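Local coordinates for switch-activating protein 1 (Schizosaccharomyces pombe, PDB 5JDK) that binds specific DNA sequences as a homodimer, acting in mating-type switching, replication-fork blockage at the rDNA barrier and the initiation of DNA replication, at residues A[38-43]-A[61-66]. Residues are numbered along the deposited sequence; the frame is centred on the assembly and turned at random.
Sequences IKLMRL and AKIARI
Leu-40 and Leu-43 of segment 38-43 meet Ile-63 and Ile-66 of segment 61-66 in a small interface, apolar in its side chains, that illustrates how two helices can be joined by branched side chains without a hydrogen bond between them. The segment axes come no closer than 10.1 Å and run nearer antiparallel than parallel, at 132°, so the methyl groups must bridge the gap. Only 210 Å² is buried, summed over both sides.

Two methyl-to-methyl contacts join the side chains. Leu-40 CD1 lies 3.6 Å from Ile-63 CG2, the two side chains crossing at about a right angle; with CG of Leu-40 anti to its own backbone N (chi1 177°), the isobutyl group swings over to a partner that its CB does not face. Leu-43, by contrast, starts out directed at the other helix, as does Ile-66. Leu-43 CD2 touches Ile-66 CG2 at 3.8 Å, and Leu-43 CD1 rests more loosely beside the same methyl and the backbone carbon of Ile-66.

A third contact is of side chain with backbone. Ile-63 sends its CD1 to the peptide carbonyl of Leu-43, 3.8 Å from O, and thus reaches both leucines: CG2 serves Leu-40 and CD1 serves Leu-43. That carbonyl oxygen accepts a hydrogen bond from ND1 of His-47, a residue that the side chain of Ile-66 also touches.

The pair joins helices 34-46 and 56-71, the first two of this all-helical N-terminal DNA-binding domain, which belongs to the helix-turn-helix clan. Helix 78-98 covers one flank, where Leu-40 packs on Ile-85 and Ile-63 on Cys-81, while helix 107-131 covers another face of helix 34-46 through Leu-112, against Ile-38 and Met-41.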
loop_
_atom_site.group_PDB
_atom_site.type_symbol
_atom_site.label_atom_id
_atom_site.label_comp_id
_atom_site.label_asym_id
_atom_site.label_seq_id
_atom_site.Cartn_x
_atom_site.Cartn_y
_atom_site.Cartn_z
ATOM N N ILE A 38 -2.868 -7.724 -4.250
ATOM C CA ILE A 38 -3.683 -7.908 -3.060
ATOM C C ILE A 38 -2.875 -8.547 -1.932
ATOM O O ILE A 38 -2.948 -8.106 -0.784
ATOM C CB ILE A 38 -4.959 -8.695 -3.406
ATOM C CG1 ILE A 38 -5.884 -7.820 -4.244
ATOM C CG2 ILE A 38 -5.672 -9.189 -2.143
ATOM C CD1 ILE A 38 -7.036 -8.557 -4.903
ATOM N N LYS A 39 -2.087 -9.586 -2.224
ATOM C CA LYS A 39 -1.248 -10.160 -1.172
ATOM C C LYS A 39 -0.301 -9.118 -0.579
ATOM O O LYS A 39 -0.122 -9.042 0.653
ATOM C CB LYS A 39 -0.461 -11.342 -1.726
ATOM C CG LYS A 39 -1.330 -12.550 -2.047
ATOM C CD LYS A 39 -0.512 -13.675 -2.657
ATOM C CE LYS A 39 -1.362 -14.913 -2.887
ATOM N NZ LYS A 39 -0.597 -15.990 -3.569
ATOM N N LEU A 40 0.320 -8.312 -1.445
ATOM C CA LEU A 40 1.248 -7.285 -0.996
ATOM C C LEU A 40 0.544 -6.258 -0.121
ATOM O O LEU A 40 1.027 -5.921 0.974
ATOM C CB LEU A 40 1.899 -6.625 -2.206
ATOM C CG LEU A 40 2.847 -5.463 -1.931
ATOM C CD1 LEU A 40 3.976 -5.876 -1.015
ATOM C CD2 LEU A 40 3.401 -4.938 -3.237
ATOM N N MET A 41 -0.601 -5.731 -0.585
ATOM C CA MET A 41 -1.288 -4.710 0.197
ATOM C C MET A 41 -1.900 -5.267 1.476
ATOM O O MET A 41 -1.991 -4.541 2.468
ATOM C CB MET A 41 -2.309 -3.973 -0.655
ATOM C CG MET A 41 -1.687 -3.126 -1.734
ATOM S SD MET A 41 -0.506 -1.899 -1.170
ATOM C CE MET A 41 -1.578 -0.819 -0.229
ATOM N N ARG A 42 -2.304 -6.537 1.489
ATOM C CA ARG A 42 -2.711 -7.151 2.746
ATOM C C ARG A 42 -1.583 -7.081 3.761
ATOM O O ARG A 42 -1.814 -6.776 4.935
ATOM C CB ARG A 42 -3.111 -8.611 2.535
ATOM C CG ARG A 42 -4.472 -8.816 1.887
ATOM C CD ARG A 42 -4.725 -10.288 1.641
ATOM N NE ARG A 42 -5.979 -10.531 0.951
ATOM C CZ ARG A 42 -6.275 -11.670 0.336
ATOM N NH1 ARG A 42 -5.403 -12.671 0.327
ATOM N NH2 ARG A 42 -7.440 -11.807 -0.275
ATOM N N LEU A 43 -0.352 -7.384 3.332
ATOM C CA LEU A 43 0.787 -7.306 4.251
ATOM C C LEU A 43 1.067 -5.877 4.694
ATOM O O LEU A 43 1.331 -5.624 5.874
ATOM C CB LEU A 43 2.033 -7.870 3.584
ATOM C CG LEU A 43 2.075 -9.369 3.363
ATOM C CD1 LEU A 43 3.286 -9.712 2.523
ATOM C CD2 LEU A 43 2.103 -10.107 4.688
ATOM N N ALA A 61 11.672 -2.591 3.630
ATOM C CA ALA A 61 12.524 -3.775 3.607
ATOM C C ALA A 61 11.805 -4.969 4.215
ATOM O O ALA A 61 11.875 -6.093 3.687
ATOM C CB ALA A 61 13.828 -3.519 4.362
ATOM N N LYS A 62 11.131 -4.758 5.358
ATOM C CA LYS A 62 10.393 -5.836 6.000
ATOM C C LYS A 62 9.265 -6.344 5.115
ATOM O O LYS A 62 9.059 -7.561 4.999
ATOM C CB LYS A 62 9.860 -5.364 7.353
ATOM C CG LYS A 62 8.930 -6.378 7.995
ATOM C CD LYS A 62 8.567 -6.058 9.422
ATOM C CE LYS A 62 7.730 -7.167 10.028
ATOM N NZ LYS A 62 7.334 -6.914 11.423
ATOM N N ILE A 63 8.512 -5.433 4.499
ATOM C CA ILE A 63 7.430 -5.855 3.617
ATOM C C ILE A 63 7.975 -6.685 2.466
ATOM O O ILE A 63 7.402 -7.718 2.109
ATOM C CB ILE A 63 6.637 -4.632 3.114
ATOM C CG1 ILE A 63 5.954 -3.873 4.261
ATOM C CG2 ILE A 63 5.633 -5.040 2.032
ATOM C CD1 ILE A 63 4.938 -4.657 5.029
ATOM N N ALA A 64 9.074 -6.245 1.849
ATOM C CA ALA A 64 9.639 -7.021 0.754
ATOM C C ALA A 64 10.014 -8.418 1.225
ATOM O O ALA A 64 9.779 -9.418 0.525
ATOM C CB ALA A 64 10.870 -6.311 0.209
ATOM N N ARG A 65 10.600 -8.499 2.417
ATOM C CA ARG A 65 11.035 -9.788 2.941
ATOM C C ARG A 65 9.858 -10.713 3.238
ATOM O O ARG A 65 9.866 -11.882 2.837
ATOM C CB ARG A 65 11.900 -9.580 4.180
ATOM C CG ARG A 65 12.301 -10.880 4.816
ATOM C CD ARG A 65 13.371 -10.696 5.856
ATOM N NE ARG A 65 14.645 -10.269 5.293
ATOM C CZ ARG A 65 15.547 -11.084 4.753
ATOM N NH1 ARG A 65 15.342 -12.389 4.684
ATOM N NH2 ARG A 65 16.670 -10.564 4.277
ATOM N N ILE A 66 8.845 -10.225 3.954
ATOM C CA ILE A 66 7.706 -11.083 4.275
ATOM C C ILE A 66 6.931 -11.440 3.012
ATOM O O ILE A 66 6.439 -12.565 2.866
ATOM C CB ILE A 66 6.815 -10.442 5.357
ATOM C CG1 ILE A 66 7.630 -10.217 6.631
ATOM C CG2 ILE A 66 5.582 -11.322 5.622
ATOM C CD1 ILE A 66 6.902 -9.506 7.740
#